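Local coordinates for protein Niban 2 (Homo sapiens, PDB 7CTP), which may suppress apoptosis and promote melanoma cell invasion in vitro, and is a myristoylated, PH-domain-containing member of the Niban family, at residues A[490-495]-A[546-551]; A[426-431]-A[496-501]; A[301-306]-A[527-532]; A[39-44]-A[313-318]. One frame throughout, in Å; residues are numbered along the deposited sequence.

Interaction 1. Residues A[490-495]-A[546-551]; sequences FFREAL and KDILQA
Ile548 packs against Leu495 and the backbone of Arg492, joining helix 464-511 to the last modelled helix, 532-555, within the all-helical bundle that accompanies the PH domain in this protein. No hydrogen bond crosses the contact; it is hydrophobic, and the backbones come close, Arg492 CA lying 6.6 Å from Ile548 CA. Both branches of the isoleucine are used. CD1 sits 3.8 Å from Leu495 CB, at the foot of the leucine side chain, while CG2 meets the methyl Leu495 CD1 at 3.9 Å; the two chains lie alongside, pointing opposite ways. CG2 also lies 4.2 Å from Arg492 CA, with Arg492 CG slightly farther off. A beta-branched residue suits this place because CG1 stands beside the backbone N (chi1 -73°) while CG2 stands anti to it, which spreads two apolar arms over one turn of the opposing helix. Replacing Ile548 by alanine would remove both arms and would probably open a gap beside Leu495 CB and CD1, with neighbours such as Val552 left to cover the leucine. Arg492 fits the margin, its side chain also touching Met545. Farther out, Leu496 and Ser499 extend the surface that receives Ile548, and Leu495 also packs on Val552. Other faces of helix 464-511 meet helix 342-378, through Phe491 and Ala494 on Leu349, and helix 422-455, through Phe490 and Ala494 on Phe428. One turn further on, Ser499 OG donates a hydrogen bond to Leu495 O.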
loop_
_atom_site.group_PDB
_atom_site.type_symbol
_atom_site.label_atom_id
_atom_site.label_comp_id
_atom_site.label_asym_id
_atom_site.label_seq_id
_atom_site.Cartn_x
_atom_site.Cartn_y
_atom_site.Cartn_z
ATOM N N PHE A 490 10.335 8.695 5.282
ATOM C CA PHE A 490 9.394 7.678 5.732
ATOM C C PHE A 490 9.020 7.888 7.193
ATOM O O PHE A 490 7.843 7.808 7.562
ATOM C CB PHE A 490 10.006 6.296 5.508
ATOM C CG PHE A 490 9.215 5.161 6.098
ATOM C CD1 PHE A 490 7.966 4.822 5.595
ATOM C CD2 PHE A 490 9.730 4.424 7.150
ATOM C CE1 PHE A 490 7.249 3.763 6.144
ATOM C CE2 PHE A 490 9.020 3.368 7.696
ATOM C CZ PHE A 490 7.775 3.042 7.191
ATOM N N PHE A 491 10.013 8.180 8.039
ATOM C CA PHE A 491 9.735 8.401 9.456
ATOM C C PHE A 491 8.893 9.653 9.662
ATOM O O PHE A 491 7.989 9.667 10.505
ATOM C CB PHE A 491 11.038 8.515 10.252
ATOM C CG PHE A 491 11.912 7.296 10.179
ATOM C CD1 PHE A 491 11.374 6.028 10.052
ATOM C CD2 PHE A 491 13.289 7.431 10.238
ATOM C CE1 PHE A 491 12.201 4.914 9.986
ATOM C CE2 PHE A 491 14.111 6.332 10.175
ATOM C CZ PHE A 491 13.576 5.071 10.051
ATOM N N ARG A 492 9.200 10.720 8.917
ATOM C CA ARG A 492 8.427 11.955 9.000
ATOM C C ARG A 492 6.986 11.716 8.574
ATOM O O ARG A 492 6.046 12.121 9.268
ATOM C CB ARG A 492 9.095 13.027 8.132
ATOM C CG ARG A 492 8.242 14.246 7.766
ATOM C CD ARG A 492 8.735 14.830 6.438
ATOM N NE ARG A 492 8.113 16.105 6.091
ATOM C CZ ARG A 492 6.946 16.234 5.464
ATOM N NH1 ARG A 492 6.468 17.442 5.188
ATOM N NH2 ARG A 492 6.254 15.157 5.114
ATOM N N GLU A 493 6.804 11.042 7.434
ATOM C CA GLU A 493 5.471 10.716 6.939
ATOM C C GLU A 493 4.690 9.893 7.955
ATOM O O GLU A 493 3.523 10.189 8.235
ATOM C CB GLU A 493 5.573 9.970 5.606
ATOM C CG GLU A 493 4.241 9.382 5.143
ATOM C CD GLU A 493 4.330 8.524 3.887
ATOM O OE1 GLU A 493 3.856 8.994 2.825
ATOM O OE2 GLU A 493 4.836 7.378 3.965
ATOM N N ALA A 494 5.329 8.875 8.544
ATOM C CA ALA A 494 4.636 7.989 9.475
ATOM C C ALA A 494 4.232 8.726 10.746
ATOM O O ALA A 494 3.128 8.530 11.265
ATOM C CB ALA A 494 5.506 6.783 9.806
ATOM N N LEU A 495 5.126 9.570 11.272
ATOM C CA LEU A 495 4.789 10.341 12.464
ATOM C C LEU A 495 3.632 11.292 12.198
ATOM O O LEU A 495 2.763 11.475 13.058
ATOM C CB LEU A 495 6.010 11.115 12.949
ATOM C CG LEU A 495 7.109 10.279 13.597
ATOM C CD1 LEU A 495 8.288 11.173 13.932
ATOM C CD2 LEU A 495 6.561 9.644 14.843
ATOM N N LYS A 546 7.554 21.089 13.949
ATOM C CA LYS A 546 8.793 21.341 14.683
ATOM C C LYS A 546 9.189 20.128 15.515
ATOM O O LYS A 546 10.315 19.628 15.406
ATOM C CB LYS A 546 8.652 22.579 15.570
ATOM C CG LYS A 546 9.876 22.856 16.453
ATOM C CD LYS A 546 9.755 24.208 17.142
ATOM C CE LYS A 546 10.684 24.319 18.346
ATOM N NZ LYS A 546 9.956 24.282 19.649
ATOM N N ASP A 547 8.257 19.621 16.330
ATOM C CA ASP A 547 8.541 18.457 17.163
ATOM C C ASP A 547 8.959 17.252 16.324
ATOM O O ASP A 547 9.885 16.523 16.695
ATOM C CB ASP A 547 7.328 18.118 18.029
ATOM C CG ASP A 547 7.102 19.126 19.141
ATOM O OD1 ASP A 547 8.091 19.513 19.804
ATOM O OD2 ASP A 547 5.939 19.540 19.349
ATOM N N ILE A 548 8.308 17.041 15.177
ATOM C CA ILE A 548 8.618 15.875 14.352
ATOM C C ILE A 548 9.976 16.026 13.684
ATOM O O ILE A 548 10.801 15.106 13.709
ATOM C CB ILE A 548 7.512 15.639 13.310
ATOM C CG1 ILE A 548 6.265 15.092 13.999
ATOM C CG2 ILE A 548 8.004 14.689 12.214
ATOM C CD1 ILE A 548 5.129 14.846 13.068
ATOM N N LEU A 549 10.219 17.174 13.046
ATOM C CA LEU A 549 11.506 17.366 12.387
ATOM C C LEU A 549 12.638 17.342 13.396
ATOM O O LEU A 549 13.730 16.854 13.092
ATOM C CB LEU A 549 11.522 18.673 11.592
ATOM C CG LEU A 549 10.637 18.698 10.349
ATOM C CD1 LEU A 549 10.261 20.128 9.996
ATOM C CD2 LEU A 549 11.307 17.997 9.173
ATOM N N GLN A 550 12.386 17.841 14.609
ATOM C CA GLN A 550 13.417 17.839 15.640
ATOM C C GLN A 550 13.568 16.467 16.287
ATOM O O GLN A 550 14.678 16.083 16.664
ATOM C CB GLN A 550 13.119 18.905 16.702
ATOM C CG GLN A 550 14.024 20.145 16.643
ATOM C CD GLN A 550 15.504 19.847 16.844
ATOM O OE1 GLN A 550 15.910 18.705 17.066
ATOM N NE2 GLN A 550 16.322 20.889 16.764
ATOM N N ALA A 551 12.473 15.716 16.430
ATOM C CA ALA A 551 12.581 14.356 16.958
ATOM C C ALA A 551 13.388 13.479 16.012
ATOM O O ALA A 551 14.255 12.709 16.443
ATOM C CB ALA A 551 11.196 13.756 17.202
#

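Interaction 2. Residues A[426-431]-A[496-501]; sequences SVFKQR and LQISIP
Gln497 meets both Phe428 and Arg431, and its side chain can be followed outward atom by atom. Its CB lies at the edge of the Phe428 ring, in the ring plane, 3.9 Å from CZ. With CG beside the backbone N and the chain extended beyond it, the amide is carried out toward helix 422-455. CD comes to the edge of the Arg431 guanidinium, and OE1 at the tip is the atom with two neighbours. It accepts a hydrogen bond from Arg431 NH2 at 2.8 Å, with an N-H...O angle of 150°. NH2 approaches a lone pair of OE1 in the carbonyl plane, and OE1 lies close to the guanidinium plane, although amide and guanidinium stand 81° apart. OE1 also lies 3.4 Å from Phe428 CZ. The other amide atom, NE2, is a donor and makes no bond to NH2. Val427 CG1 covers one face of the guanidinium, and Glu493 is a weak, distant ionic partner of the same NH2. Phenylalanine suits the buried position, reaching Ile498 CD1 with CE2 at 4.2 Å and packing also on Phe490 and Ala494; the long, flexible arginine suits a partly exposed place from which its NH2 can reach the amide of Gln497. The short helical segments run roughly antiparallel, at 152°, with axes 12.8 Å apart, a separation bridged by long side chains as in a loosely spaced antiparallel helix pair of an alpha-helical bundle.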
loop_
_atom_site.group_PDB
_atom_site.type_symbol
_atom_site.label_atom_id
_atom_site.label_comp_id
_atom_site.label_asym_id
_atom_site.label_seq_id
_atom_site.Cartn_x
_atom_site.Cartn_y
_atom_site.Cartn_z
ATOM N N SER A 426 0.482 -2.520 10.509
ATOM C CA SER A 426 0.348 -3.239 9.245
ATOM C C SER A 426 0.729 -2.360 8.058
ATOM O O SER A 426 1.538 -2.756 7.205
ATOM C CB SER A 426 -1.083 -3.752 9.089
ATOM O OG SER A 426 -1.250 -4.385 7.837
ATOM N N VAL A 427 0.140 -1.166 7.976
ATOM C CA VAL A 427 0.385 -0.290 6.832
ATOM C C VAL A 427 1.864 0.073 6.740
ATOM O O VAL A 427 2.456 0.079 5.652
ATOM C CB VAL A 427 -0.506 0.961 6.932
ATOM C CG1 VAL A 427 -0.020 2.039 5.976
ATOM C CG2 VAL A 427 -1.962 0.580 6.638
ATOM N N PHE A 428 2.491 0.351 7.877
ATOM C CA PHE A 428 3.856 0.857 7.827
ATOM C C PHE A 428 4.876 -0.253 7.609
ATOM O O PHE A 428 5.953 0.008 7.065
ATOM C CB PHE A 428 4.125 1.685 9.082
ATOM C CG PHE A 428 3.427 3.016 9.045
ATOM C CD1 PHE A 428 3.564 3.834 7.928
ATOM C CD2 PHE A 428 2.599 3.424 10.068
ATOM C CE1 PHE A 428 2.907 5.055 7.860
ATOM C CE2 PHE A 428 1.939 4.638 10.002
ATOM C CZ PHE A 428 2.094 5.451 8.902
ATOM N N LYS A 429 4.544 -1.496 7.958
ATOM C CA LYS A 429 5.387 -2.606 7.518
ATOM C C LYS A 429 5.334 -2.776 6.009
ATOM O O LYS A 429 6.370 -2.992 5.373
ATOM C CB LYS A 429 4.980 -3.904 8.212
ATOM C CG LYS A 429 5.110 -3.848 9.706
ATOM C CD LYS A 429 4.585 -5.097 10.401
ATOM C CE LYS A 429 4.363 -6.247 9.437
ATOM N NZ LYS A 429 3.799 -7.429 10.150
ATOM N N GLN A 430 4.138 -2.673 5.424
ATOM C CA GLN A 430 3.989 -2.796 3.979
ATOM C C GLN A 430 4.757 -1.694 3.259
ATOM O O GLN A 430 5.497 -1.958 2.304
ATOM C CB GLN A 430 2.501 -2.777 3.617
ATOM C CG GLN A 430 2.144 -2.276 2.212
ATOM C CD GLN A 430 2.086 -3.393 1.172
ATOM O OE1 GLN A 430 1.730 -4.541 1.477
ATOM N NE2 GLN A 430 2.400 -3.049 -0.071
ATOM N N ARG A 431 4.617 -0.450 3.727
ATOM C CA ARG A 431 5.295 0.660 3.064
ATOM C C ARG A 431 6.806 0.545 3.206
ATOM O O ARG A 431 7.537 0.766 2.237
ATOM C CB ARG A 431 4.801 1.997 3.615
ATOM C CG ARG A 431 3.313 2.217 3.416
ATOM C CD ARG A 431 2.981 3.637 2.998
ATOM N NE ARG A 431 1.540 3.820 2.838
ATOM C CZ ARG A 431 0.824 4.720 3.508
ATOM N NH1 ARG A 431 -0.486 4.819 3.297
ATOM N NH2 ARG A 431 1.422 5.520 4.386
ATOM N N LEU A 496 3.617 11.920 11.021
ATOM C CA LEU A 496 2.505 12.793 10.654
ATOM C C LEU A 496 1.209 12.007 10.531
ATOM O O LEU A 496 0.148 12.464 10.971
ATOM C CB LEU A 496 2.821 13.507 9.342
ATOM C CG LEU A 496 3.853 14.631 9.413
ATOM C CD1 LEU A 496 4.234 15.103 8.033
ATOM C CD2 LEU A 496 3.303 15.782 10.238
ATOM N N GLN A 497 1.277 10.816 9.937
ATOM C CA GLN A 497 0.073 10.018 9.727
ATOM C C GLN A 497 -0.470 9.417 11.019
ATOM O O GLN A 497 -1.640 9.033 11.057
ATOM C CB GLN A 497 0.355 8.922 8.700
ATOM C CG GLN A 497 0.494 9.484 7.294
ATOM C CD GLN A 497 0.813 8.433 6.253
ATOM O OE1 GLN A 497 0.608 7.240 6.469
ATOM N NE2 GLN A 497 1.269 8.879 5.096
ATOM N N ILE A 498 0.340 9.333 12.072
ATOM C CA ILE A 498 -0.172 8.928 13.381
ATOM C C ILE A 498 -0.688 10.124 14.172
ATOM O O ILE A 498 -1.736 10.050 14.822
ATOM C CB ILE A 498 0.913 8.167 14.164
ATOM C CG1 ILE A 498 1.146 6.775 13.554
ATOM C CG2 ILE A 498 0.522 8.070 15.644
ATOM C CD1 ILE A 498 2.513 6.196 13.848
ATOM N N SER A 499 0.015 11.253 14.113
ATOM C CA SER A 499 -0.283 12.360 15.019
ATOM C C SER A 499 -1.420 13.250 14.516
ATOM O O SER A 499 -2.229 13.733 15.315
ATOM C CB SER A 499 0.990 13.175 15.248
ATOM O OG SER A 499 1.430 13.781 14.047
ATOM N N ILE A 500 -1.506 13.499 13.213
ATOM C CA ILE A 500 -2.477 14.480 12.725
ATOM C C ILE A 500 -3.904 13.947 12.873
ATOM O O ILE A 500 -4.775 14.695 13.349
ATOM C CB ILE A 500 -2.157 14.920 11.288
ATOM C CG1 ILE A 500 -0.899 15.793 11.281
ATOM C CG2 ILE A 500 -3.309 15.722 10.707
ATOM C CD1 ILE A 500 -0.458 16.209 9.894
ATOM N N PRO A 501 -4.215 12.692 12.518
ATOM C CA PRO A 501 -5.601 12.227 12.741
ATOM C C PRO A 501 -6.010 12.299 14.194
ATOM O O PRO A 501 -7.177 12.576 14.506
ATOM C CB PRO A 501 -5.579 10.779 12.235
ATOM C CG PRO A 501 -4.459 10.743 11.263
ATOM C CD PRO A 501 -3.411 11.648 11.855
#

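Interaction 3. Residues A[301-306]-A[527-532]; sequences QAVIRT and ARFILV
The backbones of Val303 and Ile304 belong to a regular helical turn of helix 260-337, whereas Phe529, which touches both of their side chains, lies in the loop leading to helix 532-555. Ile304 and Phe529 mark the nearest backbone approach, their CA atoms 8.1 Å apart. No hydrogen bond links the segments, and the Phe529 ring carries the contact. Ile304 CG1 stands over one face of that ring, 3.8 Å from its centroid and 16° off the normal, a CH-pi contact; its terminal CD1 continues to Phe529 CE1 at 3.6 Å. Val303 brings CG1 to Phe529 CE2 at 3.7 Å, and the two side chains cross at about a right angle. This CG1 is anti to the backbone N (chi1 173°), which aims it at the ring. An aromatic residue of the connection between helices 464-511 and 532-555 is thus packed on helix 260-337 of the helical bundle. Phenylalanine suits the place, offering a broad apolar face to branched aliphatic chains. Arg528 CB covers the opposite face, and Ile311 adds a further apolar neighbour from helix 260-337. Ile304, buried, also packs on Leu39 of helix 10-48. At the end of the loop, Leu531 is at the N-cap position of helix 532-555.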
loop_
_atom_site.group_PDB
_atom_site.type_symbol
_atom_site.label_atom_id
_atom_site.label_comp_id
_atom_site.label_asym_id
_atom_site.label_seq_id
_atom_site.Cartn_x
_atom_site.Cartn_y
_atom_site.Cartn_z
ATOM N N GLN A 301 -4.765 23.881 -15.128
ATOM C CA GLN A 301 -3.335 24.175 -15.138
ATOM C C GLN A 301 -3.072 25.609 -15.584
ATOM O O GLN A 301 -2.220 26.301 -15.013
ATOM C CB GLN A 301 -2.596 23.182 -16.039
ATOM C CG GLN A 301 -2.646 21.749 -15.505
ATOM C CD GLN A 301 -2.097 20.731 -16.483
ATOM O OE1 GLN A 301 -2.194 19.526 -16.250
ATOM N NE2 GLN A 301 -1.511 21.207 -17.574
ATOM N N ALA A 302 -3.815 26.079 -16.586
ATOM C CA ALA A 302 -3.599 27.432 -17.086
ATOM C C ALA A 302 -3.924 28.467 -16.017
ATOM O O ALA A 302 -3.189 29.452 -15.853
ATOM C CB ALA A 302 -4.434 27.672 -18.340
ATOM N N VAL A 303 -5.013 28.255 -15.270
ATOM C CA VAL A 303 -5.379 29.198 -14.215
ATOM C C VAL A 303 -4.345 29.170 -13.092
ATOM O O VAL A 303 -3.928 30.221 -12.585
ATOM C CB VAL A 303 -6.796 28.903 -13.691
ATOM C CG1 VAL A 303 -7.091 29.769 -12.478
ATOM C CG2 VAL A 303 -7.839 29.127 -14.804
ATOM N N ILE A 304 -3.917 27.968 -12.687
ATOM C CA ILE A 304 -2.914 27.841 -11.625
ATOM C C ILE A 304 -1.612 28.530 -12.018
ATOM O O ILE A 304 -0.997 29.242 -11.213
ATOM C CB ILE A 304 -2.670 26.357 -11.289
ATOM C CG1 ILE A 304 -3.872 25.771 -10.550
ATOM C CG2 ILE A 304 -1.374 26.194 -10.479
ATOM C CD1 ILE A 304 -3.936 24.238 -10.600
ATOM N N ARG A 305 -1.161 28.308 -13.257
ATOM C CA ARG A 305 0.108 28.878 -13.697
ATOM C C ARG A 305 0.027 30.397 -13.757
ATOM O O ARG A 305 0.959 31.092 -13.337
ATOM C CB ARG A 305 0.493 28.302 -15.064
ATOM C CG ARG A 305 1.989 28.262 -15.332
ATOM C CD ARG A 305 2.270 27.725 -16.739
ATOM N NE ARG A 305 1.786 26.358 -16.947
ATOM C CZ ARG A 305 2.407 25.264 -16.514
ATOM N NH1 ARG A 305 1.904 24.066 -16.776
ATOM N NH2 ARG A 305 3.537 25.364 -15.819
ATOM N N THR A 306 -1.091 30.922 -14.261
ATOM C CA THR A 306 -1.261 32.368 -14.384
ATOM C C THR A 306 -1.431 33.034 -13.021
ATOM O O THR A 306 -0.834 34.086 -12.749
ATOM C CB THR A 306 -2.468 32.670 -15.269
ATOM O OG1 THR A 306 -2.261 32.092 -16.563
ATOM C CG2 THR A 306 -2.669 34.171 -15.414
ATOM N N ALA A 527 -11.804 28.389 -5.873
ATOM C CA ALA A 527 -12.370 27.394 -4.963
ATOM C C ALA A 527 -11.974 25.972 -5.344
ATOM O O ALA A 527 -12.023 25.075 -4.493
ATOM C CB ALA A 527 -13.891 27.524 -4.910
ATOM N N ARG A 528 -11.606 25.731 -6.610
ATOM C CA ARG A 528 -11.109 24.406 -6.977
ATOM C C ARG A 528 -9.705 24.160 -6.448
ATOM O O ARG A 528 -9.260 23.007 -6.415
ATOM C CB ARG A 528 -11.101 24.210 -8.497
ATOM C CG ARG A 528 -12.470 24.134 -9.161
ATOM C CD ARG A 528 -13.364 23.043 -8.567
ATOM N NE ARG A 528 -12.885 21.666 -8.739
ATOM C CZ ARG A 528 -13.181 20.887 -9.781
ATOM N NH1 ARG A 528 -13.931 21.359 -10.775
ATOM N NH2 ARG A 528 -12.727 19.632 -9.837
ATOM N N PHE A 529 -8.995 25.210 -6.029
ATOM C CA PHE A 529 -7.602 25.070 -5.621
ATOM C C PHE A 529 -7.385 25.307 -4.141
ATOM O O PHE A 529 -6.293 25.015 -3.645
ATOM C CB PHE A 529 -6.717 26.046 -6.402
ATOM C CG PHE A 529 -7.047 26.089 -7.852
ATOM C CD1 PHE A 529 -7.041 24.924 -8.605
ATOM C CD2 PHE A 529 -7.428 27.275 -8.450
ATOM C CE1 PHE A 529 -7.392 24.949 -9.945
ATOM C CE2 PHE A 529 -7.771 27.312 -9.800
ATOM C CZ PHE A 529 -7.754 26.150 -10.543
ATOM N N ILE A 530 -8.385 25.839 -3.448
ATOM C CA ILE A 530 -8.303 26.178 -2.032
ATOM C C ILE A 530 -9.538 25.622 -1.348
ATOM O O ILE A 530 -10.664 25.960 -1.729
ATOM C CB ILE A 530 -8.208 27.698 -1.805
ATOM C CG1 ILE A 530 -7.002 28.277 -2.555
ATOM C CG2 ILE A 530 -8.157 28.003 -0.303
ATOM C CD1 ILE A 530 -6.900 29.783 -2.471
ATOM N N LEU A 531 -9.331 24.782 -0.328
ATOM C CA LEU A 531 -10.417 24.230 0.473
ATOM C C LEU A 531 -10.214 24.607 1.934
ATOM O O LEU A 531 -9.098 24.510 2.449
ATOM C CB LEU A 531 -10.466 22.701 0.346
ATOM C CG LEU A 531 -10.925 22.161 -1.008
ATOM C CD1 LEU A 531 -10.692 20.656 -1.110
ATOM C CD2 LEU A 531 -12.390 22.486 -1.211
ATOM N N VAL A 532 -11.295 25.030 2.596
ATOM C CA VAL A 532 -11.214 25.343 4.026
ATOM C C VAL A 532 -10.614 24.169 4.783
ATOM O O VAL A 532 -9.696 24.323 5.599
ATOM C CB VAL A 532 -12.600 25.704 4.584
ATOM C CG1 VAL A 532 -12.552 25.751 6.107
ATOM C CG2 VAL A 532 -13.078 27.037 4.029
#

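Interaction 4. Residues A[39-44]-A[313-318]; sequences LFNSMR and TSKEHL
Lys315 buries the most surface here, and it does so by laying the end of its chain beside the Phe40 ring. CE is the atom that touches, 3.6 Å from Phe40 CE2 and 3.9 Å from Phe40 CD2, and it approaches obliquely. The two side chains reach toward each other from backbones whose CA atoms are 11.3 Å apart, and they overlap near their ends. Lys315 bends there (chi3 -75°, chi4 -110°), which brings its last carbon against the ring while the amine, still beside the ring, turns to a partner outside these two segments, the carbonyl O of Phe529, to which it donates a hydrogen bond. Lysine therefore suits a buried place that has both an apolar wall for its methylenes and a backbone acceptor for its charge. The arrangement joins helix 10-48 to helix 260-337 in the helical part of the protein, with the seven-stranded sheet of the PH domain between them in sequence. Phe40 is buried and also packs on Met308 and Ile311 of the long helix. A serine at Phe40 would probably open a gap beside Lys315 CE and deprive Met308 and Ile311 of an apolar partner, with the amine still held by Phe529 O. At the margin Asn41 OD1 lies 4.4 Å from Lys315 NZ, too far for a hydrogen bond. Arg44 also points its CB toward helix 260-337, and its side chain touches Ile312.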
loop_
_atom_site.group_PDB
_atom_site.type_symbol
_atom_site.label_atom_id
_atom_site.label_comp_id
_atom_site.label_asym_id
_atom_site.label_seq_id
_atom_site.Cartn_x
_atom_site.Cartn_y
_atom_site.Cartn_z
ATOM N N LEU A 39 -3.682 19.127 -7.717
ATOM C CA LEU A 39 -3.052 19.699 -8.904
ATOM C C LEU A 39 -2.283 20.964 -8.553
ATOM O O LEU A 39 -1.128 21.140 -8.964
ATOM C CB LEU A 39 -4.112 19.993 -9.966
ATOM C CG LEU A 39 -3.611 20.611 -11.278
ATOM C CD1 LEU A 39 -2.701 19.635 -12.007
ATOM C CD2 LEU A 39 -4.803 20.988 -12.153
ATOM N N PHE A 40 -2.905 21.857 -7.782
ATOM C CA PHE A 40 -2.216 23.080 -7.379
ATOM C C PHE A 40 -0.949 22.772 -6.586
ATOM O O PHE A 40 0.104 23.382 -6.814
ATOM C CB PHE A 40 -3.142 23.971 -6.557
ATOM C CG PHE A 40 -2.440 25.159 -5.976
ATOM C CD1 PHE A 40 -2.173 26.266 -6.762
ATOM C CD2 PHE A 40 -2.003 25.150 -4.659
ATOM C CE1 PHE A 40 -1.506 27.357 -6.238
ATOM C CE2 PHE A 40 -1.332 26.243 -4.132
ATOM C CZ PHE A 40 -1.092 27.349 -4.925
ATOM N N ASN A 41 -1.031 21.842 -5.628
ATOM C CA ASN A 41 0.142 21.555 -4.797
ATOM C C ASN A 41 1.286 20.989 -5.629
ATOM O O ASN A 41 2.459 21.330 -5.412
ATOM C CB ASN A 41 -0.219 20.588 -3.669
ATOM C CG ASN A 41 -1.127 21.216 -2.627
ATOM O OD1 ASN A 41 -1.112 22.431 -2.418
ATOM N ND2 ASN A 41 -1.916 20.382 -1.956
ATOM N N SER A 42 0.966 20.120 -6.586
ATOM C CA SER A 42 1.999 19.527 -7.424
ATOM C C SER A 42 2.609 20.585 -8.327
ATOM O O SER A 42 3.837 20.671 -8.465
ATOM C CB SER A 42 1.424 18.372 -8.246
ATOM O OG SER A 42 2.391 17.844 -9.151
ATOM N N MET A 43 1.764 21.423 -8.930
ATOM C CA MET A 43 2.289 22.466 -9.804
ATOM C C MET A 43 3.098 23.488 -9.025
ATOM O O MET A 43 4.100 24.004 -9.534
ATOM C CB MET A 43 1.156 23.145 -10.561
ATOM C CG MET A 43 0.566 22.252 -11.612
ATOM S SD MET A 43 -0.651 23.141 -12.579
ATOM C CE MET A 43 0.409 24.291 -13.482
ATOM N N ARG A 44 2.694 23.791 -7.791
ATOM C CA ARG A 44 3.475 24.739 -7.007
ATOM C C ARG A 44 4.869 24.190 -6.737
ATOM O O ARG A 44 5.863 24.923 -6.839
ATOM C CB ARG A 44 2.762 25.087 -5.706
ATOM C CG ARG A 44 3.423 26.241 -4.958
ATOM C CD ARG A 44 2.679 26.562 -3.683
ATOM N NE ARG A 44 3.355 27.591 -2.900
ATOM C CZ ARG A 44 2.977 27.957 -1.679
ATOM N NH1 ARG A 44 1.932 27.373 -1.109
ATOM N NH2 ARG A 44 3.641 28.905 -1.030
ATOM N N THR A 313 -1.388 33.855 -2.020
ATOM C CA THR A 313 -1.791 34.944 -1.135
ATOM C C THR A 313 -3.144 34.667 -0.497
ATOM O O THR A 313 -3.341 34.877 0.709
ATOM C CB THR A 313 -1.831 36.246 -1.930
ATOM O OG1 THR A 313 -0.498 36.574 -2.335
ATOM C CG2 THR A 313 -2.426 37.368 -1.101
ATOM N N SER A 314 -4.097 34.192 -1.300
ATOM C CA SER A 314 -5.428 33.906 -0.781
ATOM C C SER A 314 -5.382 32.745 0.205
ATOM O O SER A 314 -6.034 32.784 1.257
ATOM C CB SER A 314 -6.384 33.614 -1.937
ATOM O OG SER A 314 -7.483 32.823 -1.522
ATOM N N LYS A 315 -4.596 31.712 -0.113
ATOM C CA LYS A 315 -4.425 30.579 0.794
ATOM C C LYS A 315 -3.843 31.035 2.131
ATOM O O LYS A 315 -4.327 30.641 3.202
ATOM C CB LYS A 315 -3.540 29.516 0.130
ATOM C CG LYS A 315 -3.696 28.096 0.701
ATOM C CD LYS A 315 -2.982 27.026 -0.156
ATOM C CE LYS A 315 -3.736 26.685 -1.459
ATOM N NZ LYS A 315 -4.368 25.305 -1.475
ATOM N N GLU A 316 -2.835 31.912 2.088
ATOM C CA GLU A 316 -2.197 32.386 3.317
ATOM C C GLU A 316 -3.138 33.267 4.135
ATOM O O GLU A 316 -3.105 33.234 5.372
ATOM C CB GLU A 316 -0.901 33.125 2.973
ATOM C CG GLU A 316 -0.133 33.740 4.156
ATOM C CD GLU A 316 -0.036 32.832 5.381
ATOM O OE1 GLU A 316 -0.298 33.328 6.500
ATOM O OE2 GLU A 316 0.318 31.640 5.234
ATOM N N HIS A 317 -3.993 34.050 3.473
ATOM C CA HIS A 317 -4.962 34.858 4.209
ATOM C C HIS A 317 -5.968 33.972 4.934
ATOM O O HIS A 317 -6.285 34.206 6.105
ATOM C CB HIS A 317 -5.674 35.828 3.268
ATOM C CG HIS A 317 -6.661 36.725 3.952
ATOM N ND1 HIS A 317 -8.022 36.617 3.765
ATOM C CD2 HIS A 317 -6.481 37.748 4.822
ATOM C CE1 HIS A 317 -8.639 37.533 4.491
ATOM N NE2 HIS A 317 -7.727 38.234 5.140
ATOM N N LEU A 318 -6.489 32.952 4.245
ATOM C CA LEU A 318 -7.374 31.991 4.900
ATOM C C LEU A 318 -6.673 31.320 6.072
ATOM O O LEU A 318 -7.242 31.197 7.165
ATOM C CB LEU A 318 -7.846 30.950 3.886
ATOM C CG LEU A 318 -8.661 29.754 4.377
ATOM C CD1 LEU A 318 -9.998 30.199 4.961
ATOM C CD2 LEU A 318 -8.857 28.776 3.216
#

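Overall arrangement
The four contacts form two groups in the helical part of the chain. Interactions 1 and 2 share helix 464-511, with centres 12 Å apart; that helix takes helix 532-555 in the first and helix 422-455 in the second, and the two contacts touch through Ala494 and Phe428. Interactions 3 and 4 share helix 260-337, with centres 7 Å apart, and the Phe529 carbonyl joined to Lys315 NZ links them directly. Between the groups, centres lie 23 to 29 Å apart without touching. Along the chain interaction 4 closes before interactions 1 and 2 open, and the segments of these two alternate. Interaction 3 crosses interactions 1 and 4 and spans both segments of interaction 2, so N- and C-terminal helices are tied into one body.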